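Local structure of GH5 (Bacteroidetes bacterium AC2a, 4YHE) at residues E160-I165 with E188-C193; L20-D25 with L329-G334; Y254-H259 with K304-F309. The protein is a cellulase of glycoside hydrolase family 5, probably an endoglucanase that hydrolyses beta-1,4-glucosidic bonds within cellulose chains. All blocks are in the same frame, centred on the assembly; numbering follows the deposited sequence.

Contact 1 of 3, residues E160-I165 with E188-C193; sequences ETLNEI and EWNQVC
Thr161 and Asn190 make the one hydrogen bond of this contact: Thr161 OG1 donates to Asn190 OD1 at 2.7 Å. The two side chains cross at about a right angle, and the hydroxyl comes in above the amide plane, 39° out of it, rather than along a lone pair. The first torsion of Thr161 (chi1 52°) sets OG1 between the backbone N and the carbonyl carbon, which turns the hydroxyl to the amide and leaves the methyl for the next turn of the helix. There Thr161 CG2 rests on Cys193 CB at 3.5 Å, tighter than usual for two carbons. The other end of the Asn190 amide is fixed by Pro212, whose carbonyl accepts from ND2, so both ends of this buried group are bonded and its flip is defined. Asn190 OD1 also has an apolar neighbour, Leu162 CD1, 3.5 Å away. The same methyl lies 4.0 Å from Trp189 CB and reaches the indole at its edge, near the ring plane, while the second branch, Leu162 CD2, sits 4.2 Å from Cys193 SG. Leu162 thus divides its two methyls between successive helical turns. Farther along the loop, Ile165 CG2 approaches Trp189 CZ3 obliquely at 3.7 Å. The indole NE1 is engaged elsewhere, by Asn132 of helix 129-149. All six touching residues are buried, with helices 122-127 and 129-149 supplying further apolar neighbours. This belongs to the fourth beta-alpha unit of a TIM barrel: the loop after strand 157-160 packs on helix 181-199. The same loop carries Asn163 and Glu164, the latter at the position of the family 5 general acid/base and so probably that residue here.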
loop_
_atom_site.group_PDB
_atom_site.type_symbol
_atom_site.label_atom_id
_atom_site.label_comp_id
_atom_site.label_asym_id
_atom_site.label_seq_id
_atom_site.Cartn_x
_atom_site.Cartn_y
_atom_site.Cartn_z
ATOM N N GLU A 160 4.912 -1.185 8.180
ATOM C CA GLU A 160 5.236 -1.725 6.870
ATOM C C GLU A 160 6.675 -1.302 6.557
ATOM O O GLU A 160 6.980 -0.111 6.571
ATOM C CB GLU A 160 4.245 -1.198 5.861
ATOM C CG GLU A 160 4.508 -1.568 4.413
ATOM C CD GLU A 160 3.535 -0.840 3.501
ATOM O OE1 GLU A 160 2.317 -1.190 3.475
ATOM O OE2 GLU A 160 4.004 0.118 2.850
ATOM N N THR A 161 7.544 -2.278 6.319
ATOM C CA THR A 161 8.988 -2.053 6.367
ATOM C C THR A 161 9.509 -1.052 5.351
ATOM O O THR A 161 10.407 -0.253 5.668
ATOM C CB THR A 161 9.785 -3.358 6.184
ATOM O OG1 THR A 161 9.365 -4.056 5.009
ATOM C CG2 THR A 161 9.588 -4.256 7.367
ATOM N N LEU A 162 8.995 -1.174 4.132
ATOM C CA LEU A 162 9.459 -0.469 2.948
ATOM C C LEU A 162 8.264 -0.337 2.015
ATOM O O LEU A 162 7.238 -0.981 2.230
ATOM C CB LEU A 162 10.516 -1.290 2.217
ATOM C CG LEU A 162 11.701 -1.757 3.049
ATOM C CD1 LEU A 162 12.521 -2.769 2.271
ATOM C CD2 LEU A 162 12.549 -0.544 3.359
ATOM N N ASN A 163 8.417 0.471 0.981
ATOM C CA ASN A 163 7.390 0.662 -0.020
ATOM C C ASN A 163 7.639 -0.122 -1.328
ATOM O O ASN A 163 7.426 -1.350 -1.369
ATOM C CB ASN A 163 7.162 2.149 -0.254
ATOM C CG ASN A 163 5.979 2.421 -1.152
ATOM O OD1 ASN A 163 4.916 1.777 -1.012
ATOM N ND2 ASN A 163 6.160 3.328 -2.125
ATOM N N GLU A 164 8.064 0.560 -2.392
ATOM C CA GLU A 164 8.171 -0.059 -3.702
ATOM C C GLU A 164 9.640 -0.052 -4.079
ATOM O O GLU A 164 10.150 0.950 -4.570
ATOM C CB GLU A 164 7.340 0.702 -4.729
ATOM C CG GLU A 164 5.819 0.557 -4.531
ATOM C CD GLU A 164 5.018 1.186 -5.655
ATOM O OE1 GLU A 164 5.597 2.009 -6.408
ATOM O OE2 GLU A 164 3.804 0.877 -5.776
ATOM N N ILE A 165 10.315 -1.159 -3.838
ATOM C CA ILE A 165 11.774 -1.193 -4.026
ATOM C C ILE A 165 12.056 -1.785 -5.398
ATOM O O ILE A 165 11.462 -2.806 -5.794
ATOM C CB ILE A 165 12.438 -1.974 -2.870
ATOM C CG1 ILE A 165 12.147 -1.280 -1.533
ATOM C CG2 ILE A 165 13.931 -2.167 -3.104
ATOM C CD1 ILE A 165 12.623 0.158 -1.452
ATOM N N GLU A 188 17.153 -9.279 2.263
ATOM C CA GLU A 188 18.000 -8.857 3.363
ATOM C C GLU A 188 17.498 -7.568 4.060
ATOM O O GLU A 188 17.561 -7.450 5.298
ATOM C CB GLU A 188 19.423 -8.604 2.870
ATOM C CG GLU A 188 20.109 -9.840 2.322
ATOM C CD GLU A 188 21.442 -9.517 1.656
ATOM O OE1 GLU A 188 21.938 -8.395 1.802
ATOM O OE2 GLU A 188 21.980 -10.387 0.966
ATOM N N TRP A 189 17.056 -6.598 3.265
ATOM C CA TRP A 189 16.543 -5.347 3.820
ATOM C C TRP A 189 15.326 -5.627 4.691
ATOM O O TRP A 189 15.203 -5.084 5.774
ATOM C CB TRP A 189 16.168 -4.378 2.723
ATOM C CG TRP A 189 17.361 -3.715 2.029
ATOM C CD1 TRP A 189 18.691 -3.974 2.221
ATOM C CD2 TRP A 189 17.285 -2.725 1.008
ATOM N NE1 TRP A 189 19.447 -3.169 1.408
ATOM C CE2 TRP A 189 18.616 -2.404 0.633
ATOM C CE3 TRP A 189 16.221 -2.075 0.361
ATOM C CZ2 TRP A 189 18.905 -1.450 -0.329
ATOM C CZ3 TRP A 189 16.506 -1.141 -0.633
ATOM C CH2 TRP A 189 17.863 -0.819 -0.952
ATOM N N ASN A 190 14.412 -6.458 4.224
ATOM C CA ASN A 190 13.232 -6.768 5.045
ATOM C C ASN A 190 13.637 -7.459 6.346
ATOM O O ASN A 190 13.052 -7.182 7.403
ATOM C CB ASN A 190 12.190 -7.618 4.317
ATOM C CG ASN A 190 11.296 -6.813 3.365
ATOM O OD1 ASN A 190 11.034 -5.616 3.556
ATOM N ND2 ASN A 190 10.835 -7.482 2.314
ATOM N N GLN A 191 14.638 -8.348 6.289
ATOM C CA GLN A 191 15.108 -9.014 7.516
ATOM C C GLN A 191 15.637 -7.993 8.528
ATOM O O GLN A 191 15.288 -8.031 9.709
ATOM C CB GLN A 191 16.192 -10.044 7.196
ATOM C CG GLN A 191 16.656 -10.887 8.375
ATOM C CD GLN A 191 15.567 -11.772 8.906
ATOM O OE1 GLN A 191 15.131 -12.697 8.232
ATOM N NE2 GLN A 191 15.112 -11.497 10.114
ATOM N N VAL A 192 16.476 -7.091 8.045
ATOM C CA VAL A 192 17.048 -6.023 8.864
ATOM C C VAL A 192 15.962 -5.120 9.495
ATOM O O VAL A 192 16.043 -4.790 10.675
ATOM C CB VAL A 192 18.070 -5.239 8.020
ATOM C CG1 VAL A 192 18.336 -3.845 8.559
ATOM C CG2 VAL A 192 19.375 -6.046 7.941
ATOM N N CYS A 193 14.916 -4.791 8.735
ATOM C CA CYS A 193 13.823 -3.981 9.268
ATOM C C CYS A 193 13.077 -4.724 10.367
ATOM O O CYS A 193 12.829 -4.151 11.425
ATOM C CB CYS A 193 12.865 -3.506 8.154
ATOM S SG CYS A 193 13.669 -2.376 6.995
#

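Contact 2 of 3, residues L20-D25 with L329-G334; sequences LGNQMD and LYWDNG
Gly21 and Asn333 bring their CA atoms to 4.4 Å, and Gly21 N donates to Asp332 O at 3.0 Å with a bent N-H...O angle of 136°, joining the chain just past the first barrel strand to the eighth strand region, 329-334. Next to this bond Gly21 CA lies over one face of Trp331, 3.9 Å from the centroid of the six-membered ring and 28° off its normal, a CH-pi contact. The indole is placed there by a first torsion that sets CG anti to the backbone N (chi1 -178°). Two polar side chains meet the rim of the same ring. Asp25 OD2 lies in the ring plane, 3.6 Å from Trp331 CH2, its carboxylate steeply inclined to the indole; Asn22 OD1 is near the plane beside CZ2. Asp25 is itself gripped by its own loop: Asn22 N reaches OD2 on the syn side at 2.9 Å, and Gln23 N reaches OD1 from above the carboxylate at 2.8 Å. Asn22 and Asn333 run side by side, pointing the same way, and two waters link them. Water 1 accepts from Trp331 NE1 at 2.9 Å and from Asn333 ND2, and gives a weak bond to Asn22 OD1; water 2 accepts from Asn22 ND2 and donates to Asn333 O. Asn333 ND2 also bonds Asp341 O. Asp332 closes an Asx turn, its OD1 taking Gly334 N at 2.7 Å; Trp18 NE1 and the backbone N of Val345 and Ile346 donate to the carboxylate, and His348 is hydrogen-bonded to it. Trp331 also touches Glu295, at the strand end where family 5 enzymes have their nucleophile. Held by a face contact, an edge carboxylate and a bonded NE1, the indole should have little freedom to rotate, and the several donors around Asp332 probably favour its ionised form.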
loop_
_atom_site.group_PDB
_atom_site.type_symbol
_atom_site.label_atom_id
_atom_site.label_comp_id
_atom_site.label_asym_id
_atom_site.label_seq_id
_atom_site.Cartn_x
_atom_site.Cartn_y
_atom_site.Cartn_z
ATOM N N LEU A 20 -3.698 7.916 2.999
ATOM C CA LEU A 20 -3.440 9.342 3.075
ATOM C C LEU A 20 -2.231 9.636 2.166
ATOM O O LEU A 20 -1.135 9.866 2.651
ATOM C CB LEU A 20 -3.195 9.754 4.500
ATOM C CG LEU A 20 -3.019 11.263 4.785
ATOM C CD1 LEU A 20 -4.282 12.080 4.565
ATOM C CD2 LEU A 20 -2.486 11.424 6.213
ATOM N N GLY A 21 -2.491 9.647 0.859
ATOM C CA GLY A 21 -1.436 9.680 -0.172
ATOM C C GLY A 21 -1.037 11.078 -0.597
ATOM O O GLY A 21 -1.812 12.010 -0.482
ATOM N N ASN A 22 0.180 11.204 -1.142
ATOM C CA ASN A 22 0.721 12.500 -1.567
ATOM C C ASN A 22 0.614 13.512 -0.411
ATOM O O ASN A 22 0.270 14.689 -0.611
ATOM C CB ASN A 22 0.040 13.054 -2.835
ATOM C CG ASN A 22 0.481 12.365 -4.124
ATOM O OD1 ASN A 22 1.058 11.273 -4.126
ATOM N ND2 ASN A 22 0.173 13.010 -5.251
ATOM N N GLN A 23 0.974 13.036 0.781
ATOM C CA GLN A 23 0.819 13.741 2.023
ATOM C C GLN A 23 2.134 13.711 2.833
ATOM O O GLN A 23 3.119 14.426 2.429
ATOM C CB GLN A 23 -0.371 13.122 2.782
ATOM C CG GLN A 23 -0.834 13.951 3.957
ATOM C CD GLN A 23 -1.991 14.892 3.637
ATOM O OE1 GLN A 23 -2.637 14.821 2.581
ATOM N NE2 GLN A 23 -2.262 15.777 4.569
ATOM N N MET A 24 2.239 12.897 3.897
ATOM C CA MET A 24 3.520 12.759 4.597
ATOM C C MET A 24 4.608 12.145 3.709
ATOM O O MET A 24 5.782 12.214 4.046
ATOM C CB MET A 24 3.415 11.986 5.894
ATOM C CG MET A 24 2.516 12.599 6.945
ATOM S SD MET A 24 3.068 14.214 7.565
ATOM C CE MET A 24 4.332 13.650 8.705
ATOM N N ASP A 25 4.205 11.544 2.591
ATOM C CA ASP A 25 5.138 10.996 1.610
ATOM C C ASP A 25 5.660 12.028 0.582
ATOM O O ASP A 25 6.625 11.739 -0.126
ATOM C CB ASP A 25 4.501 9.798 0.876
ATOM C CG ASP A 25 3.027 10.053 0.451
ATOM O OD1 ASP A 25 2.211 10.564 1.267
ATOM O OD2 ASP A 25 2.668 9.698 -0.680
ATOM N N LEU A 329 -6.182 -1.365 0.691
ATOM C CA LEU A 329 -6.286 0.045 0.976
ATOM C C LEU A 329 -6.217 0.870 -0.314
ATOM O O LEU A 329 -5.235 0.804 -1.081
ATOM C CB LEU A 329 -5.240 0.470 2.017
ATOM C CG LEU A 329 -5.433 -0.217 3.380
ATOM C CD1 LEU A 329 -4.643 -1.507 3.525
ATOM C CD2 LEU A 329 -5.074 0.754 4.481
ATOM N N TYR A 330 -7.286 1.618 -0.550
ATOM C CA TYR A 330 -7.448 2.443 -1.718
ATOM C C TYR A 330 -6.422 3.601 -1.725
ATOM O O TYR A 330 -6.181 4.236 -0.704
ATOM C CB TYR A 330 -8.890 2.970 -1.820
ATOM C CG TYR A 330 -9.034 3.942 -2.962
ATOM C CD1 TYR A 330 -9.057 3.490 -4.281
ATOM C CD2 TYR A 330 -9.083 5.271 -2.737
ATOM C CE1 TYR A 330 -9.147 4.343 -5.343
ATOM C CE2 TYR A 330 -9.159 6.153 -3.812
ATOM C CZ TYR A 330 -9.185 5.687 -5.107
ATOM O OH TYR A 330 -9.268 6.574 -6.165
ATOM N N TRP A 331 -5.783 3.819 -2.867
ATOM C CA TRP A 331 -4.855 4.953 -3.007
ATOM C C TRP A 331 -5.585 6.256 -3.297
ATOM O O TRP A 331 -6.174 6.434 -4.366
ATOM C CB TRP A 331 -3.827 4.675 -4.103
ATOM C CG TRP A 331 -2.856 5.815 -4.219
ATOM C CD1 TRP A 331 -2.807 6.734 -5.215
ATOM C CD2 TRP A 331 -1.784 6.128 -3.325
ATOM N NE1 TRP A 331 -1.782 7.636 -4.985
ATOM C CE2 TRP A 331 -1.150 7.291 -3.821
ATOM C CE3 TRP A 331 -1.314 5.564 -2.138
ATOM C CZ2 TRP A 331 -0.043 7.886 -3.174
ATOM C CZ3 TRP A 331 -0.213 6.153 -1.500
ATOM C CH2 TRP A 331 0.398 7.312 -2.021
ATOM N N ASP A 332 -5.555 7.165 -2.335
ATOM C CA ASP A 332 -6.146 8.499 -2.474
ATOM C C ASP A 332 -5.059 9.567 -2.364
ATOM O O ASP A 332 -4.491 9.773 -1.315
ATOM C CB ASP A 332 -7.193 8.730 -1.391
ATOM C CG ASP A 332 -8.002 9.998 -1.611
ATOM O OD1 ASP A 332 -7.366 11.062 -1.880
ATOM O OD2 ASP A 332 -9.286 9.941 -1.499
ATOM N N ASN A 333 -4.814 10.254 -3.466
ATOM C CA ASN A 333 -3.816 11.311 -3.495
ATOM C C ASN A 333 -4.415 12.714 -3.393
ATOM O O ASN A 333 -3.698 13.716 -3.574
ATOM C CB ASN A 333 -2.933 11.181 -4.733
ATOM C CG ASN A 333 -3.709 11.369 -6.044
ATOM O OD1 ASN A 333 -4.924 11.640 -6.048
ATOM N ND2 ASN A 333 -2.995 11.237 -7.171
ATOM N N GLY A 334 -5.724 12.800 -3.103
ATOM C CA GLY A 334 -6.389 14.088 -3.074
ATOM C C GLY A 334 -6.693 14.788 -4.411
ATOM O O GLY A 334 -7.436 15.758 -4.424
HETATM O O HOH W 1 -0.460 9.627 -6.569
HETATM O O HOH W 2 -1.650 15.220 -5.293
#

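Contact 3 of 3, residues Y254-H259 with K304-F309; sequences YNEWGH and KADEEF
One face of the Phe309 ring carries Glu256 CG, 3.9 Å from the centroid and 19° off the normal, displaced toward the rim; at the edge, near the ring plane, Trp257 O comes 3.3 Å from Phe309 CD1. The Glu256 chain is extended beyond CG, which carries its carboxylate across the ring to place OE2 by CE2. The Asn255 amide and Asp306 carboxylate have nearly parallel planes (9°), but the touch is made by Asn255 CB, 3.4 Å from Asp306 OD2; Asn255 OD1 is hydrogen-bonded to Arg301. In the TIM barrel this joins the loop between helices 246-249 and 270-285, in the connection that follows the sixth strand, to the first turns of helix 304-323, which leads into the eighth. No direct hydrogen bond crosses; waters do the work. Water 3 donates to Asn255 O and Asp306 O, while water 4 donates to Glu256 OE2 at 2.7 Å and to Asp306 OD1 at 2.6 Å. Those two carboxylate oxygens, Glu256 OE2 and Asp306 OD1, stand 4.2 Å apart, a likely repulsion that water 4 would ease. The C-terminal tail supplies further partners: Arg389 forms a salt bridge with Asp306 OD2, and Ser387 and Ser388 bond Glu256, whose OE1 also accepts from Lys262 N.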
loop_
_atom_site.group_PDB
_atom_site.type_symbol
_atom_site.label_atom_id
_atom_site.label_comp_id
_atom_site.label_asym_id
_atom_site.label_seq_id
_atom_site.Cartn_x
_atom_site.Cartn_y
_atom_site.Cartn_z
ATOM N N TYR A 254 -7.193 3.320 -21.807
ATOM C CA TYR A 254 -8.471 2.684 -22.047
ATOM C C TYR A 254 -9.439 3.057 -20.922
ATOM O O TYR A 254 -9.049 3.116 -19.758
ATOM C CB TYR A 254 -8.290 1.172 -22.084
ATOM C CG TYR A 254 -7.349 0.697 -23.176
ATOM C CD1 TYR A 254 -5.968 0.647 -22.959
ATOM C CD2 TYR A 254 -7.830 0.331 -24.430
ATOM C CE1 TYR A 254 -5.094 0.213 -23.946
ATOM C CE2 TYR A 254 -6.970 -0.107 -25.432
ATOM C CZ TYR A 254 -5.594 -0.161 -25.181
ATOM O OH TYR A 254 -4.724 -0.557 -26.182
ATOM N N ASN A 255 -10.719 3.226 -21.245
ATOM C CA ASN A 255 -11.655 3.677 -20.240
ATOM C C ASN A 255 -12.816 2.741 -19.954
ATOM O O ASN A 255 -13.754 3.126 -19.278
ATOM C CB ASN A 255 -12.105 5.104 -20.589
ATOM C CG ASN A 255 -11.013 6.110 -20.312
ATOM O OD1 ASN A 255 -10.688 6.371 -19.164
ATOM N ND2 ASN A 255 -10.377 6.598 -21.360
ATOM N N GLU A 256 -12.715 1.511 -20.430
ATOM C CA GLU A 256 -13.632 0.448 -20.049
ATOM C C GLU A 256 -12.835 -0.778 -19.582
ATOM O O GLU A 256 -11.636 -0.906 -19.876
ATOM C CB GLU A 256 -14.575 0.148 -21.231
ATOM C CG GLU A 256 -15.491 1.316 -21.581
ATOM C CD GLU A 256 -16.493 1.063 -22.712
ATOM O OE1 GLU A 256 -16.288 0.150 -23.535
ATOM O OE2 GLU A 256 -17.496 1.815 -22.777
ATOM N N TRP A 257 -13.491 -1.679 -18.854
ATOM C CA TRP A 257 -12.835 -2.860 -18.302
ATOM C C TRP A 257 -13.819 -3.987 -18.164
ATOM O O TRP A 257 -14.987 -3.757 -17.827
ATOM C CB TRP A 257 -12.218 -2.545 -16.925
ATOM C CG TRP A 257 -11.486 -3.684 -16.274
ATOM C CD1 TRP A 257 -10.173 -4.046 -16.477
ATOM C CD2 TRP A 257 -12.002 -4.604 -15.309
ATOM N NE1 TRP A 257 -9.855 -5.127 -15.710
ATOM C CE2 TRP A 257 -10.948 -5.472 -14.959
ATOM C CE3 TRP A 257 -13.240 -4.754 -14.672
ATOM C CZ2 TRP A 257 -11.099 -6.487 -14.023
ATOM C CZ3 TRP A 257 -13.386 -5.765 -13.770
ATOM C CH2 TRP A 257 -12.334 -6.632 -13.454
ATOM N N GLY A 258 -13.345 -5.189 -18.462
ATOM C CA GLY A 258 -14.117 -6.396 -18.300
ATOM C C GLY A 258 -14.871 -6.825 -19.545
ATOM O O GLY A 258 -14.797 -6.198 -20.607
ATOM N N HIS A 259 -15.671 -7.864 -19.349
ATOM C CA HIS A 259 -16.284 -8.591 -20.431
ATOM C C HIS A 259 -17.351 -7.797 -21.186
ATOM O O HIS A 259 -17.615 -8.112 -22.331
ATOM C CB HIS A 259 -16.837 -9.911 -19.909
ATOM C CG HIS A 259 -18.101 -9.766 -19.118
ATOM N ND1 HIS A 259 -18.115 -9.347 -17.805
ATOM C CD2 HIS A 259 -19.390 -10.023 -19.449
ATOM C CE1 HIS A 259 -19.360 -9.361 -17.355
ATOM N NE2 HIS A 259 -20.153 -9.741 -18.341
ATOM N N LYS A 304 -19.974 9.699 -17.375
ATOM C CA LYS A 304 -20.699 8.862 -16.418
ATOM C C LYS A 304 -20.695 7.404 -16.811
ATOM O O LYS A 304 -20.631 6.529 -15.959
ATOM C CB LYS A 304 -22.159 9.298 -16.299
ATOM C CG LYS A 304 -22.340 10.629 -15.603
ATOM C CD LYS A 304 -23.801 10.855 -15.254
ATOM C CE LYS A 304 -23.969 12.197 -14.578
ATOM N NZ LYS A 304 -25.368 12.393 -14.117
ATOM N N ALA A 305 -20.844 7.129 -18.097
ATOM C CA ALA A 305 -20.851 5.760 -18.566
ATOM C C ALA A 305 -19.484 5.124 -18.269
ATOM O O ALA A 305 -19.417 3.986 -17.786
ATOM C CB ALA A 305 -21.185 5.693 -20.059
ATOM N N ASP A 306 -18.396 5.852 -18.542
ATOM C CA ASP A 306 -17.061 5.341 -18.154
ATOM C C ASP A 306 -16.896 5.128 -16.634
ATOM O O ASP A 306 -16.333 4.103 -16.182
ATOM C CB ASP A 306 -15.911 6.235 -18.656
ATOM C CG ASP A 306 -15.732 6.203 -20.173
ATOM O OD1 ASP A 306 -16.341 5.372 -20.874
ATOM O OD2 ASP A 306 -14.907 6.995 -20.659
ATOM N N GLU A 307 -17.400 6.072 -15.856
ATOM C CA GLU A 307 -17.352 5.951 -14.408
ATOM C C GLU A 307 -18.046 4.680 -13.942
ATOM O O GLU A 307 -17.595 4.076 -12.996
ATOM C CB GLU A 307 -17.915 7.201 -13.700
ATOM C CG GLU A 307 -17.677 7.241 -12.178
ATOM C CD GLU A 307 -16.213 7.443 -11.760
ATOM O OE1 GLU A 307 -15.323 7.506 -12.650
ATOM O OE2 GLU A 307 -15.955 7.548 -10.530
ATOM N N GLU A 308 -19.107 4.245 -14.625
ATOM C CA GLU A 308 -19.764 2.995 -14.200
ATOM C C GLU A 308 -18.830 1.791 -14.304
ATOM O O GLU A 308 -18.889 0.867 -13.470
ATOM C CB GLU A 308 -21.067 2.746 -14.969
ATOM C CG GLU A 308 -22.224 3.691 -14.587
ATOM C CD GLU A 308 -22.602 3.630 -13.119
ATOM O OE1 GLU A 308 -22.779 2.537 -12.596
ATOM O OE2 GLU A 308 -22.726 4.682 -12.484
ATOM N N PHE A 309 -17.941 1.804 -15.308
ATOM C CA PHE A 309 -16.947 0.756 -15.408
ATOM C C PHE A 309 -15.931 0.744 -14.270
ATOM O O PHE A 309 -15.555 -0.312 -13.837
ATOM C CB PHE A 309 -16.228 0.805 -16.746
ATOM C CG PHE A 309 -17.041 0.222 -17.856
ATOM C CD1 PHE A 309 -17.033 -1.137 -18.092
ATOM C CD2 PHE A 309 -17.860 1.041 -18.630
ATOM C CE1 PHE A 309 -17.811 -1.682 -19.117
ATOM C CE2 PHE A 309 -18.625 0.509 -19.643
ATOM C CZ PHE A 309 -18.613 -0.854 -19.875
HETATM O O HOH W 3 -13.812 3.404 -16.455
HETATM O O HOH W 4 -18.377 3.747 -21.120
#

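Contacts 1 and 2 lie at the C-terminal ends of the barrel strands, where family 5 enzymes have their active site, with centres 20 Å apart and nearest atoms about 7 Å apart. Arg59, on the second strand, joins their surroundings: it bonds the side chains of Glu160 and Asn163, pairs through its backbone with Leu20, and touches Trp331. Of the likely catalytic pair by family position, Glu164 lies within segment 160-165 and Glu295 is touched by Trp331 of contact 2. Contact 3 is peripheral, about 24 Å from contact 2 and 36 Å from contact 1 between centres. It connects to contact 2 through sequence, since helix 304-323 precedes strand 327-332. Contacts 1 and 3 are both nested within the chain loop closed by contact 2.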